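Local coordinates for protein alpha-fucosidase (Bifidobacterium bifidum, PDB 2EAB) that probably hydrolyses alpha-1,2-L-fucosidic linkages, this chain being the catalytic part of a longer, calcium-binding glycoside hydrolase, at residues G219-V224 / T230-L235. Numbering follows the deposited sequence.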
loop_
_atom_site.group_PDB
_atom_site.type_symbol
_atom_site.label_atom_id
_atom_site.label_comp_id
_atom_site.label_asym_id
_atom_site.label_seq_id
_atom_site.Cartn_x
_atom_site.Cartn_y
_atom_site.Cartn_z
ATOM N N GLY A 219 -4.751 2.964 34.488
ATOM C CA GLY A 219 -6.044 2.453 34.929
ATOM C C GLY A 219 -6.598 1.255 34.184
ATOM O O GLY A 219 -7.815 1.129 34.052
ATOM N N GLU A 220 -5.728 0.369 33.705
ATOM C CA GLU A 220 -6.209 -0.835 33.034
ATOM C C GLU A 220 -6.825 -1.817 34.022
ATOM O O GLU A 220 -6.270 -2.063 35.096
ATOM C CB GLU A 220 -5.110 -1.543 32.242
ATOM C CG GLU A 220 -5.680 -2.644 31.350
ATOM C CD GLU A 220 -4.628 -3.523 30.727
ATOM O OE1 GLU A 220 -4.220 -3.227 29.584
ATOM O OE2 GLU A 220 -4.212 -4.513 31.368
ATOM N N THR A 221 -7.977 -2.366 33.651
ATOM C CA THR A 221 -8.603 -3.445 34.405
ATOM C C THR A 221 -8.996 -4.589 33.475
ATOM O O THR A 221 -9.290 -4.376 32.289
ATOM C CB THR A 221 -9.856 -2.971 35.179
ATOM O OG1 THR A 221 -10.823 -2.451 34.261
ATOM C CG2 THR A 221 -9.497 -1.898 36.198
ATOM N N THR A 222 -8.970 -5.802 34.021
ATOM C CA THR A 222 -9.500 -6.984 33.353
ATOM C C THR A 222 -10.551 -7.582 34.270
ATOM O O THR A 222 -10.251 -7.963 35.409
ATOM C CB THR A 222 -8.410 -8.032 33.083
ATOM O OG1 THR A 222 -7.377 -7.452 32.283
ATOM C CG2 THR A 222 -8.986 -9.235 32.353
ATOM N N THR A 223 -11.784 -7.647 33.782
ATOM C CA THR A 223 -12.894 -8.109 34.605
ATOM C C THR A 223 -13.808 -9.050 33.840
ATOM O O THR A 223 -13.903 -8.994 32.607
ATOM C CB THR A 223 -13.735 -6.935 35.156
ATOM O OG1 THR A 223 -14.160 -6.104 34.072
ATOM C CG2 THR A 223 -12.940 -6.101 36.158
ATOM N N VAL A 224 -14.476 -9.917 34.595
ATOM C CA VAL A 224 -15.440 -10.860 34.053
ATOM C C VAL A 224 -16.825 -10.552 34.616
ATOM O O VAL A 224 -16.986 -10.342 35.824
ATOM C CB VAL A 224 -15.045 -12.320 34.392
ATOM C CG1 VAL A 224 -16.166 -13.292 34.039
ATOM C CG2 VAL A 224 -13.759 -12.711 33.679
ATOM N N THR A 230 -13.669 -8.475 29.814
ATOM C CA THR A 230 -13.390 -7.113 29.363
ATOM C C THR A 230 -12.014 -6.658 29.823
ATOM O O THR A 230 -11.685 -6.737 31.011
ATOM C CB THR A 230 -14.445 -6.113 29.886
ATOM O OG1 THR A 230 -15.746 -6.507 29.437
ATOM C CG2 THR A 230 -14.150 -4.692 29.397
ATOM N N VAL A 231 -11.215 -6.180 28.872
ATOM C CA VAL A 231 -9.955 -5.512 29.181
ATOM C C VAL A 231 -10.085 -4.075 28.698
ATOM O O VAL A 231 -10.395 -3.839 27.526
ATOM C CB VAL A 231 -8.748 -6.197 28.489
ATOM C CG1 VAL A 231 -7.441 -5.527 28.893
ATOM C CG2 VAL A 231 -8.708 -7.689 28.818
ATOM N N LYS A 232 -9.872 -3.118 29.594
ATOM C CA LYS A 232 -10.027 -1.717 29.232
ATOM C C LYS A 232 -9.073 -0.851 30.029
ATOM O O LYS A 232 -8.709 -1.185 31.159
ATOM C CB LYS A 232 -11.473 -1.259 29.437
ATOM C CG LYS A 232 -11.958 -1.333 30.880
ATOM C CD LYS A 232 -13.447 -1.074 30.997
ATOM C CE LYS A 232 -13.888 -1.141 32.449
ATOM N NZ LYS A 232 -15.368 -1.088 32.587
ATOM N N GLY A 233 -8.664 0.260 29.434
ATOM C CA GLY A 233 -7.755 1.187 30.087
ATOM C C GLY A 233 -7.477 2.363 29.179
ATOM O O GLY A 233 -8.232 2.616 28.235
ATOM N N ALA A 234 -6.395 3.078 29.464
ATOM C CA ALA A 234 -5.957 4.187 28.624
ATOM C C ALA A 234 -4.463 4.057 28.389
ATOM O O ALA A 234 -3.727 3.602 29.271
ATOM C CB ALA A 234 -6.278 5.525 29.281
ATOM N N LEU A 235 -4.011 4.437 27.197
ATOM C CA LEU A 235 -2.580 4.454 26.929
ATOM C C LEU A 235 -1.917 5.483 27.826
ATOM O O LEU A 235 -2.411 6.599 27.970
ATOM C CB LEU A 235 -2.280 4.761 25.460
ATOM C CG LEU A 235 -2.775 3.730 24.440
ATOM C CD1 LEU A 235 -2.369 4.157 23.040
ATOM C CD2 LEU A 235 -2.269 2.326 24.750
HETATM O O HOH W 1 -10.385 0.328 33.674
HETATM O O HOH W 2 -12.250 -4.434 32.835
HETATM O O HOH W 3 -14.914 -4.199 32.659
#
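Val-231 overlaps two side chains of the facing strand on the side where Glu-220 and Thr-222 lie: its CG2 sits 3.7 Å from Thr-222 OG1, and its CG1 lies 3.9 Å from Glu-220 CD. The carboxylate reaches there because the Glu-220 chain runs extended from a CG anti to the backbone N (chi1 -170°), and OE1 goes on to hydrogen bonds with Tyr-242 and Thr-211. Replacing Glu-220 by an alanine would probably leave both hydroxyls without their shared acceptor and take away part of the packing on Val-231 CG1. The other face belongs to Thr-221, Thr-223, Thr-230 and Lys-232. There the extended lysine runs alongside Thr-221, CG 3.7 Å from Thr-221 OG1, and one water joins that hydroxyl to Thr-230 O. This is a worked example of an antiparallel beta hairpin, whose outer strand, 217-225, edges the large sheet of the N-terminal domain. Hydrogen-bonded pairs Thr-221/Lys-232 and Thr-223/Thr-230 flank the non-hydrogen-bonded pair Thr-222/Val-231; Thr-221 N to Lys-232 O spans 2.9 Å, nearly straight. Beyond Thr-221/Lys-232 the regular pairing is interrupted: Glu-220 CA comes within 3.1 Å of Lys-232 O in a CA-H...O contact, and Gly-233 faces it where a CB would clash; Ala-234 then pairs with Thr-218. The chemistry implies a two-sided ribbon: main-chain bonds fix the register, a carboxylate tethered to Tyr-242 and Thr-211 lies beside a buried valine on one face, and lysine methylenes, threonine hydroxyls and water meet on the other.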